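Factor essential for expression of methicillin resistance (Staphylococcus aureus, PDB 1LRZ) catalyses the addition of glycines 2 and 3 to the pentaglycine interpeptide bridge of S. aureus peptidoglycan, using glycyl-tRNA as donor. Local coordinates at residues F88-L93 against D133-L138; D108-Y113 against P322-Y327; G144-F149 against V394-K399. One frame throughout, in Å; residues are numbered along the deposited sequence.

Interaction 1 of 3, residues F88-L93 against D133-L138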
loop_
_atom_site.group_PDB
_atom_site.type_symbol
_atom_site.label_atom_id
_atom_site.label_comp_id
_atom_site.label_asym_id
_atom_site.label_seq_id
_atom_site.Cartn_x
_atom_site.Cartn_y
_atom_site.Cartn_z
ATOM N N PHE A 88 -31.063 -5.419 2.592
ATOM C CA PHE A 88 -31.773 -4.217 2.176
ATOM C C PHE A 88 -30.940 -3.392 1.203
ATOM O O PHE A 88 -31.437 -2.925 0.179
ATOM C CB PHE A 88 -32.098 -3.351 3.396
ATOM C CG PHE A 88 -32.819 -2.072 3.064
ATOM C CD1 PHE A 88 -34.155 -2.089 2.665
ATOM C CD2 PHE A 88 -32.166 -0.853 3.145
ATOM C CE1 PHE A 88 -34.826 -0.903 2.356
ATOM C CE2 PHE A 88 -32.829 0.334 2.835
ATOM C CZ PHE A 88 -34.165 0.305 2.440
ATOM N N PHE A 89 -29.668 -3.199 1.526
ATOM C CA PHE A 89 -28.809 -2.402 0.661
ATOM C C PHE A 89 -28.650 -2.957 -0.748
ATOM O O PHE A 89 -28.785 -2.222 -1.725
ATOM C CB PHE A 89 -27.408 -2.220 1.266
ATOM C CG PHE A 89 -26.495 -1.389 0.403
ATOM C CD1 PHE A 89 -25.761 -1.971 -0.623
ATOM C CD2 PHE A 89 -26.431 -0.011 0.567
ATOM C CE1 PHE A 89 -24.984 -1.191 -1.476
ATOM C CE2 PHE A 89 -25.659 0.774 -0.281
ATOM C CZ PHE A 89 -24.936 0.185 -1.303
ATOM N N PHE A 90 -28.345 -4.244 -0.862
ATOM C CA PHE A 90 -28.143 -4.813 -2.182
ATOM C C PHE A 90 -29.415 -4.928 -3.012
ATOM O O PHE A 90 -29.373 -4.862 -4.238
ATOM C CB PHE A 90 -27.408 -6.151 -2.067
ATOM C CG PHE A 90 -25.942 -5.992 -1.766
ATOM C CD1 PHE A 90 -25.453 -6.155 -0.474
ATOM C CD2 PHE A 90 -25.059 -5.601 -2.772
ATOM C CE1 PHE A 90 -24.103 -5.927 -0.186
ATOM C CE2 PHE A 90 -23.712 -5.369 -2.500
ATOM C CZ PHE A 90 -23.229 -5.534 -1.196
ATOM N N ASN A 91 -30.549 -5.066 -2.340
ATOM C CA ASN A 91 -31.825 -5.154 -3.026
ATOM C C ASN A 91 -32.162 -3.750 -3.544
ATOM O O ASN A 91 -32.580 -3.582 -4.689
ATOM C CB ASN A 91 -32.898 -5.632 -2.051
ATOM C CG ASN A 91 -34.092 -6.230 -2.750
ATOM O OD1 ASN A 91 -33.949 -7.137 -3.565
ATOM N ND2 ASN A 91 -35.279 -5.732 -2.433
ATOM N N GLU A 92 -31.952 -2.735 -2.713
ATOM C CA GLU A 92 -32.250 -1.375 -3.131
ATOM C C GLU A 92 -31.255 -0.878 -4.173
ATOM O O GLU A 92 -31.597 -0.035 -5.003
ATOM C CB GLU A 92 -32.262 -0.438 -1.924
ATOM C CG GLU A 92 -33.367 -0.726 -0.906
ATOM C CD GLU A 92 -34.748 -0.365 -1.421
ATOM O OE1 GLU A 92 -34.895 0.731 -2.007
ATOM O OE2 GLU A 92 -35.691 -1.165 -1.230
ATOM N N LEU A 93 -30.027 -1.393 -4.140
ATOM C CA LEU A 93 -29.020 -0.973 -5.114
ATOM C C LEU A 93 -29.449 -1.480 -6.496
ATOM O O LEU A 93 -29.271 -0.795 -7.507
ATOM C CB LEU A 93 -27.645 -1.542 -4.751
ATOM C CG LEU A 93 -26.508 -1.277 -5.741
ATOM C CD1 LEU A 93 -26.309 0.227 -5.949
ATOM C CD2 LEU A 93 -25.229 -1.903 -5.198
ATOM N N ASP A 133 -24.148 -16.932 -0.227
ATOM C CA ASP A 133 -25.520 -17.399 -0.403
ATOM C C ASP A 133 -26.490 -16.237 -0.551
ATOM O O ASP A 133 -27.384 -16.270 -1.402
ATOM C CB ASP A 133 -25.945 -18.271 0.783
ATOM C CG ASP A 133 -25.490 -19.721 0.641
ATOM O OD1 ASP A 133 -25.577 -20.480 1.634
ATOM O OD2 ASP A 133 -25.053 -20.111 -0.465
ATOM N N LYS A 134 -26.319 -15.212 0.278
ATOM C CA LYS A 134 -27.196 -14.061 0.198
ATOM C C LYS A 134 -27.080 -13.371 -1.167
ATOM O O LYS A 134 -28.092 -13.015 -1.769
ATOM C CB LYS A 134 -26.892 -13.074 1.323
ATOM C CG LYS A 134 -27.666 -11.763 1.208
ATOM C CD LYS A 134 -28.161 -11.293 2.555
ATOM C CE LYS A 134 -29.220 -12.248 3.096
ATOM N NZ LYS A 134 -29.791 -11.784 4.388
ATOM N N MET A 135 -25.862 -13.192 -1.671
ATOM C CA MET A 135 -25.702 -12.537 -2.969
ATOM C C MET A 135 -26.364 -13.399 -4.051
ATOM O O MET A 135 -27.068 -12.893 -4.926
ATOM C CB MET A 135 -24.213 -12.307 -3.288
ATOM C CG MET A 135 -23.561 -11.164 -2.470
ATOM S SD MET A 135 -24.401 -9.563 -2.630
ATOM C CE MET A 135 -25.395 -9.550 -1.232
ATOM N N SER A 136 -26.135 -14.707 -3.981
ATOM C CA SER A 136 -26.726 -15.632 -4.941
ATOM C C SER A 136 -28.257 -15.497 -4.924
ATOM O O SER A 136 -28.885 -15.379 -5.976
ATOM C CB SER A 136 -26.324 -17.066 -4.591
ATOM O OG SER A 136 -26.720 -17.959 -5.609
ATOM N N ASN A 137 -28.853 -15.506 -3.733
ATOM C CA ASN A 137 -30.305 -15.367 -3.615
ATOM C C ASN A 137 -30.810 -14.066 -4.240
ATOM O O ASN A 137 -31.951 -13.994 -4.689
ATOM C CB ASN A 137 -30.747 -15.400 -2.152
ATOM C CG ASN A 137 -30.454 -16.724 -1.486
ATOM O OD1 ASN A 137 -30.593 -17.785 -2.099
ATOM N ND2 ASN A 137 -30.063 -16.676 -0.217
ATOM N N LEU A 138 -29.966 -13.038 -4.248
ATOM C CA LEU A 138 -30.338 -11.748 -4.815
ATOM C C LEU A 138 -29.949 -11.592 -6.289
ATOM O O LEU A 138 -30.073 -10.505 -6.850
ATOM C CB LEU A 138 -29.717 -10.610 -3.995
ATOM C CG LEU A 138 -30.261 -10.453 -2.576
ATOM C CD1 LEU A 138 -29.624 -9.250 -1.910
ATOM C CD2 LEU A 138 -31.778 -10.272 -2.633
#

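Interaction 2 of 3, residues D108-Y113 against P322-Y327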
loop_
_atom_site.group_PDB
_atom_site.type_symbol
_atom_site.label_atom_id
_atom_site.label_comp_id
_atom_site.label_asym_id
_atom_site.label_seq_id
_atom_site.Cartn_x
_atom_site.Cartn_y
_atom_site.Cartn_z
ATOM N N ASP A 108 -17.524 -5.638 -5.931
ATOM C CA ASP A 108 -16.320 -6.287 -5.419
ATOM C C ASP A 108 -16.051 -5.716 -4.021
ATOM O O ASP A 108 -15.091 -4.979 -3.793
ATOM C CB ASP A 108 -15.125 -6.084 -6.386
ATOM C CG ASP A 108 -14.808 -4.619 -6.676
ATOM O OD1 ASP A 108 -13.760 -4.367 -7.301
ATOM O OD2 ASP A 108 -15.577 -3.717 -6.298
ATOM N N PRO A 109 -16.929 -6.058 -3.059
ATOM C CA PRO A 109 -16.831 -5.594 -1.674
ATOM C C PRO A 109 -15.508 -5.911 -0.993
ATOM O O PRO A 109 -14.936 -6.992 -1.165
ATOM C CB PRO A 109 -18.028 -6.265 -0.991
ATOM C CG PRO A 109 -18.180 -7.520 -1.748
ATOM C CD PRO A 109 -17.965 -7.098 -3.189
ATOM N N TYR A 110 -15.035 -4.930 -0.236
ATOM C CA TYR A 110 -13.788 -5.006 0.526
ATOM C C TYR A 110 -14.199 -5.773 1.784
ATOM O O TYR A 110 -14.289 -5.212 2.875
ATOM C CB TYR A 110 -13.348 -3.579 0.873
ATOM C CG TYR A 110 -11.894 -3.421 1.283
ATOM C CD1 TYR A 110 -11.451 -2.229 1.856
ATOM C CD2 TYR A 110 -10.962 -4.445 1.080
ATOM C CE1 TYR A 110 -10.122 -2.041 2.212
ATOM C CE2 TYR A 110 -9.612 -4.270 1.445
ATOM C CZ TYR A 110 -9.205 -3.062 2.004
ATOM O OH TYR A 110 -7.891 -2.849 2.334
ATOM N N LEU A 111 -14.461 -7.064 1.598
ATOM C CA LEU A 111 -14.947 -7.947 2.655
ATOM C C LEU A 111 -14.092 -9.205 2.777
ATOM O O LEU A 111 -14.055 -10.014 1.855
ATOM C CB LEU A 111 -16.393 -8.355 2.316
ATOM C CG LEU A 111 -17.149 -9.284 3.267
ATOM C CD1 LEU A 111 -17.287 -8.598 4.611
ATOM C CD2 LEU A 111 -18.535 -9.617 2.692
ATOM N N PRO A 112 -13.416 -9.396 3.920
ATOM C CA PRO A 112 -12.577 -10.584 4.096
ATOM C C PRO A 112 -13.377 -11.871 3.984
ATOM O O PRO A 112 -14.546 -11.930 4.372
ATOM C CB PRO A 112 -11.997 -10.412 5.503
ATOM C CG PRO A 112 -12.019 -8.931 5.716
ATOM C CD PRO A 112 -13.353 -8.530 5.110
ATOM N N TYR A 113 -12.709 -12.900 3.470
ATOM C CA TYR A 113 -13.280 -14.224 3.298
ATOM C C TYR A 113 -12.475 -15.192 4.174
ATOM O O TYR A 113 -13.021 -15.827 5.077
ATOM C CB TYR A 113 -13.194 -14.630 1.821
ATOM C CG TYR A 113 -13.401 -16.104 1.548
ATOM C CD1 TYR A 113 -14.433 -16.823 2.177
ATOM C CD2 TYR A 113 -12.586 -16.778 0.642
ATOM C CE1 TYR A 113 -14.642 -18.171 1.911
ATOM C CE2 TYR A 113 -12.786 -18.134 0.362
ATOM C CZ TYR A 113 -13.815 -18.822 0.997
ATOM O OH TYR A 113 -14.023 -20.149 0.705
ATOM N N PRO A 322 -7.956 6.969 7.014
ATOM C CA PRO A 322 -8.092 6.552 8.413
ATOM C C PRO A 322 -8.015 5.046 8.661
ATOM O O PRO A 322 -7.470 4.607 9.673
ATOM C CB PRO A 322 -9.446 7.139 8.817
ATOM C CG PRO A 322 -9.513 8.407 7.978
ATOM C CD PRO A 322 -9.044 7.887 6.627
ATOM N N PHE A 323 -8.553 4.248 7.744
ATOM C CA PHE A 323 -8.551 2.802 7.932
ATOM C C PHE A 323 -7.194 2.132 7.721
ATOM O O PHE A 323 -6.869 1.154 8.390
ATOM C CB PHE A 323 -9.565 2.151 6.987
ATOM C CG PHE A 323 -9.576 0.645 7.048
ATOM C CD1 PHE A 323 -9.800 -0.012 8.256
ATOM C CD2 PHE A 323 -9.408 -0.115 5.890
ATOM C CE1 PHE A 323 -9.860 -1.412 8.311
ATOM C CE2 PHE A 323 -9.465 -1.512 5.931
ATOM C CZ PHE A 323 -9.692 -2.160 7.143
ATOM N N GLU A 324 -6.398 2.656 6.797
ATOM C CA GLU A 324 -5.113 2.021 6.520
ATOM C C GLU A 324 -4.217 2.845 5.613
ATOM O O GLU A 324 -4.661 3.779 4.929
ATOM C CB GLU A 324 -5.360 0.679 5.824
ATOM C CG GLU A 324 -6.141 0.874 4.501
ATOM C CD GLU A 324 -6.417 -0.415 3.722
ATOM O OE1 GLU A 324 -7.247 -0.359 2.788
ATOM O OE2 GLU A 324 -5.813 -1.470 4.022
ATOM N N VAL A 325 -2.943 2.473 5.613
ATOM C CA VAL A 325 -1.964 3.074 4.733
ATOM C C VAL A 325 -1.776 1.951 3.701
ATOM O O VAL A 325 -1.638 0.778 4.075
ATOM C CB VAL A 325 -0.631 3.352 5.456
ATOM C CG1 VAL A 325 0.472 3.622 4.435
ATOM C CG2 VAL A 325 -0.793 4.569 6.367
ATOM N N VAL A 326 -1.802 2.296 2.416
ATOM C CA VAL A 326 -1.651 1.299 1.372
ATOM C C VAL A 326 -0.415 1.528 0.524
ATOM O O VAL A 326 -0.217 2.623 -0.003
ATOM C CB VAL A 326 -2.868 1.297 0.405
ATOM C CG1 VAL A 326 -2.613 0.319 -0.755
ATOM C CG2 VAL A 326 -4.143 0.899 1.148
ATOM N N TYR A 327 0.420 0.500 0.417
ATOM C CA TYR A 327 1.603 0.548 -0.440
ATOM C C TYR A 327 1.049 0.086 -1.802
ATOM O O TYR A 327 0.955 -1.113 -2.077
ATOM C CB TYR A 327 2.657 -0.434 0.061
ATOM C CG TYR A 327 3.801 -0.657 -0.898
ATOM C CD1 TYR A 327 4.449 0.419 -1.508
ATOM C CD2 TYR A 327 4.266 -1.945 -1.168
ATOM C CE1 TYR A 327 5.530 0.221 -2.362
ATOM C CE2 TYR A 327 5.352 -2.155 -2.022
ATOM C CZ TYR A 327 5.976 -1.071 -2.615
ATOM O OH TYR A 327 7.041 -1.276 -3.465
#

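Interaction 3 of 3, residues G144-F149 against V394-K399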
loop_
_atom_site.group_PDB
_atom_site.type_symbol
_atom_site.label_atom_id
_atom_site.label_comp_id
_atom_site.label_asym_id
_atom_site.label_seq_id
_atom_site.Cartn_x
_atom_site.Cartn_y
_atom_site.Cartn_z
ATOM N N GLY A 144 -16.131 -16.431 -8.986
ATOM C CA GLY A 144 -15.213 -17.516 -8.661
ATOM C C GLY A 144 -13.996 -17.117 -7.850
ATOM O O GLY A 144 -13.720 -15.926 -7.661
ATOM N N PHE A 145 -13.258 -18.112 -7.371
ATOM C CA PHE A 145 -12.077 -17.831 -6.563
ATOM C C PHE A 145 -10.845 -17.659 -7.435
ATOM O O PHE A 145 -9.941 -18.490 -7.443
ATOM C CB PHE A 145 -11.897 -18.941 -5.520
ATOM C CG PHE A 145 -13.077 -19.067 -4.593
ATOM C CD1 PHE A 145 -14.082 -19.993 -4.842
ATOM C CD2 PHE A 145 -13.238 -18.171 -3.537
ATOM C CE1 PHE A 145 -15.235 -20.025 -4.062
ATOM C CE2 PHE A 145 -14.384 -18.190 -2.751
ATOM C CZ PHE A 145 -15.387 -19.120 -3.015
ATOM N N HIS A 146 -10.821 -16.551 -8.169
ATOM C CA HIS A 146 -9.724 -16.278 -9.069
ATOM C C HIS A 146 -8.451 -15.881 -8.329
ATOM O O HIS A 146 -8.480 -15.374 -7.211
ATOM C CB HIS A 146 -10.131 -15.207 -10.088
ATOM C CG HIS A 146 -10.553 -13.901 -9.481
ATOM N ND1 HIS A 146 -9.664 -12.875 -9.236
ATOM C CD2 HIS A 146 -11.776 -13.436 -9.122
ATOM C CE1 HIS A 146 -10.322 -11.831 -8.758
ATOM N NE2 HIS A 146 -11.605 -12.144 -8.677
ATOM N N LYS A 147 -7.327 -16.158 -8.970
ATOM C CA LYS A 147 -5.998 -15.863 -8.437
ATOM C C LYS A 147 -5.159 -15.255 -9.553
ATOM O O LYS A 147 -5.484 -15.405 -10.734
ATOM C CB LYS A 147 -5.306 -17.141 -7.987
ATOM C CG LYS A 147 -5.971 -17.885 -6.860
ATOM C CD LYS A 147 -5.207 -19.186 -6.659
ATOM C CE LYS A 147 -5.671 -19.939 -5.437
ATOM N NZ LYS A 147 -4.858 -21.181 -5.304
ATOM N N GLY A 148 -4.066 -14.597 -9.182
ATOM C CA GLY A 148 -3.211 -13.985 -10.182
ATOM C C GLY A 148 -3.764 -12.612 -10.461
ATOM O O GLY A 148 -4.855 -12.292 -9.999
ATOM N N PHE A 149 -3.027 -11.796 -11.203
ATOM C CA PHE A 149 -3.487 -10.451 -11.509
ATOM C C PHE A 149 -4.292 -10.424 -12.802
ATOM O O PHE A 149 -3.754 -10.653 -13.886
ATOM C CB PHE A 149 -2.297 -9.498 -11.605
ATOM C CG PHE A 149 -1.333 -9.632 -10.466
ATOM C CD1 PHE A 149 -0.131 -10.314 -10.633
ATOM C CD2 PHE A 149 -1.638 -9.109 -9.213
ATOM C CE1 PHE A 149 0.756 -10.473 -9.567
ATOM C CE2 PHE A 149 -0.759 -9.264 -8.139
ATOM C CZ PHE A 149 0.440 -9.948 -8.318
ATOM N N VAL A 394 -13.753 -11.884 -0.535
ATOM C CA VAL A 394 -14.795 -12.667 -1.192
ATOM C C VAL A 394 -14.737 -12.660 -2.712
ATOM O O VAL A 394 -15.092 -13.653 -3.345
ATOM C CB VAL A 394 -16.204 -12.217 -0.745
ATOM C CG1 VAL A 394 -16.406 -12.573 0.735
ATOM C CG2 VAL A 394 -16.376 -10.719 -0.958
ATOM N N GLY A 395 -14.287 -11.558 -3.303
ATOM C CA GLY A 395 -14.205 -11.509 -4.754
ATOM C C GLY A 395 -15.271 -10.669 -5.439
ATOM O O GLY A 395 -15.833 -9.734 -4.850
ATOM N N ASP A 396 -15.565 -11.029 -6.686
ATOM C CA ASP A 396 -16.514 -10.304 -7.528
ATOM C C ASP A 396 -17.859 -10.966 -7.773
ATOM O O ASP A 396 -17.946 -12.181 -7.934
ATOM C CB ASP A 396 -15.869 -10.031 -8.878
ATOM C CG ASP A 396 -14.562 -9.296 -8.747
ATOM O OD1 ASP A 396 -13.572 -9.917 -8.289
ATOM O OD2 ASP A 396 -14.535 -8.096 -9.094
ATOM N N PHE A 397 -18.905 -10.148 -7.818
ATOM C CA PHE A 397 -20.253 -10.637 -8.073
ATOM C C PHE A 397 -20.898 -9.765 -9.147
ATOM O O PHE A 397 -20.790 -8.529 -9.132
ATOM C CB PHE A 397 -21.109 -10.606 -6.801
ATOM C CG PHE A 397 -20.516 -11.366 -5.644
ATOM C CD1 PHE A 397 -19.453 -10.831 -4.916
ATOM C CD2 PHE A 397 -21.032 -12.606 -5.268
ATOM C CE1 PHE A 397 -18.914 -11.517 -3.827
ATOM C CE2 PHE A 397 -20.497 -13.301 -4.178
ATOM C CZ PHE A 397 -19.435 -12.749 -3.453
ATOM N N ILE A 398 -21.584 -10.417 -10.076
ATOM C CA ILE A 398 -22.228 -9.719 -11.172
ATOM C C ILE A 398 -23.710 -10.048 -11.225
ATOM O O ILE A 398 -24.099 -11.211 -11.164
ATOM C CB ILE A 398 -21.555 -10.112 -12.506
ATOM C CG1 ILE A 398 -20.160 -9.484 -12.567
ATOM C CG2 ILE A 398 -22.419 -9.691 -13.693
ATOM C CD1 ILE A 398 -19.307 -9.995 -13.705
ATOM N N LYS A 399 -24.540 -9.016 -11.299
ATOM C CA LYS A 399 -25.968 -9.231 -11.400
ATOM C C LYS A 399 -26.437 -8.674 -12.733
ATOM O O LYS A 399 -26.482 -7.456 -12.935
ATOM C CB LYS A 399 -26.739 -8.547 -10.278
ATOM C CG LYS A 399 -28.243 -8.753 -10.444
ATOM C CD LYS A 399 -29.061 -8.120 -9.344
ATOM C CE LYS A 399 -30.527 -8.501 -9.498
ATOM N NZ LYS A 399 -31.324 -8.032 -8.343
HETATM O O HOH W 1 -14.792 -13.479 -7.760
#

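Interaction 1 of 3, residues F88-L93 against D133-L138
M135 lays its thioether over one face of the F90 ring, a Met-aromatic contact that joins the short helix 130-137 to helix 83-98. Its sulfur stands almost exactly above the ring: SD is 4.0 Å from the centroid of F90 and only 10° off the ring normal. The terminal methyl, M135 CE, lies over the same face, 28° off the normal, in a CH-pi contact, and its nearest ring atom is F90 CD1 at 3.5 Å. The course of the chain explains how both groups lie on the same face. CG of M135 is anti to the carbonyl carbon (chi1 -74°), and two further bends, at chi2 and chi3, fold the thioether across the ring instead of driving it past. The opposite face of that ring is taken by F89 CD1, which lies 4.0 Å above its plane, so the ring is layered between a methionine and a second aromatic side chain.

Three residues on, L138 is the first to leave helical backbone angles, although its N still bonds to K134 O at 3.1 Å. It splits its two methyls between neighbours on helix 83-98. L138 CD1 rests on F90 CB at 3.8 Å, while CD2 reaches the amide end of N91, 3.9 Å from OD1. A branched leucine suits this place, since one branch faces the buried phenylalanine and the other a partly exposed asparagine. Toward the sheet, I107 of strand 102-107 touches both F90 and M135.

No hydrogen bond passes between the segments. Cohesion therefore rests on dispersion and on the polarisable sulfur over the pi face, and the fit of apolar surfaces probably matters more than any directional bond in this contact.

Interaction 2 of 3, residues D108-Y113 against P322-Y327
The hydroxyl of Y110 is held by two charged residues: it donates to E324 OE1 and is also bonded to R360 NH2. Y110 is the centre of an inverse gamma turn, closed by a weak bond from L111 N to P109 O at 2.8 Å, and the turn leads into strand 112-116 of the large mixed sheet. E324 lies next to V325, which belongs to a strand of the same sheet. Three strands lie between those two in the sheet order. The nearest CA atoms, of Y110 and F323, are 12.0 Å apart, a distance bridged by two long side chains.

The two chains come from opposite directions. A chi1 of -162° swings the phenol away from the backbone N of Y110 and out to E324, and its OH meets OE1 at 2.6 Å. The hydroxyl approaches OE1 on the syn side, 17° out of the carboxylate plane, and OE1 itself sits at the edge of the phenol ring. Glutamate suits this place because its extended chain brings two acceptors into a buried setting. The second oxygen, OE2, is held by a salt bridge to R360 NE and a hydrogen bond to N362 ND2. R360 thus touches both partners; its charge may make the phenol a better donor, while its salt bridge to OE2 probably stabilises the carboxylate's charge.

Around the polar centre the company is aromatic. Y20 and H22 each meet the Y110 ring edge-to-face, and Y393 packs on it with planes about 50° apart. F323 adds its own ring across the contact, beside the residue that supplies the carboxylate. There the edge of the phenylalanine ring touches the phenol, CE2 of F323 lying 3.8 Å from CE1 of Y110.

Interaction 3 of 3, residues G144-F149 against V394-K399
H146 and D396 are joined by a direct His-carboxylate hydrogen bond, from H146 NE2 to D396 OD1 at 3.0 Å. The N-H...O angle is 158°, and the oxygen lies close to the imidazole plane, so the ring uses its edge. CG of H146 sits between the backbone N and the carbonyl carbon (chi1 59°), which swings the imidazole toward D396. From the acid's side the approach is less regular: the donor comes to the anti side of OD1, 29° out of the carboxylate plane. The other oxygen, OD2, is bonded to H106 NE2, so D396 is shared by two imidazoles. An aspartate suits this position because its short side chain carries two acceptor oxygens, one for each ring.

A water-mediated link runs alongside. One water donates to G144 O at 2.7 Å and accepts from D396 N at 2.8 Å, bridging the two backbones next to the side-chain bond.

The backbone of 144-146 turns tightly here. F145 is the centre of an inverse gamma turn in which H146 N returns weakly to G144 O at 3.0 Å, so this carbonyl serves the turn as well as the water. At the backbone angles of G144 and G395 a CB would jam against the preceding carbonyl O, which by itself calls for glycine; on G395 it would also point toward segment 144-149, near G144 O.

Aromatic neighbours lie outside the two segments: H142 meets F145 edge-to-face, and the rings of F145 and Y113 meet.

The contact lies where the chain passes from strand 389-393 of one mixed sheet to strand 397-400 of the other. There D396 pairs by its backbone with T143, and F397 with I107 of strand 102-107, while the F397 side chain packs on M135 of helix 130-137.

Going from the N terminus, helix 83-98 opens interaction 1, and helix 130-137 with L138 closes it. Segment 108-113 lies inside that loop, so interaction 2, which closes only at 322-327, crosses interaction 1. Interaction 3 starts at 144-149, after interaction 1 has closed, and ends at 394-399; it therefore follows interaction 1 in series but crosses interaction 2. Interaction 1 joins two helices that lie on part of the seven-strand sheet, interaction 2 links two parts of the nine-strand sheet, and interaction 3 lies where the two sheets join. Segment 394-399 touches both others: K399 NZ bonds to L138 O, and V394 N is probably bonded to L111 O.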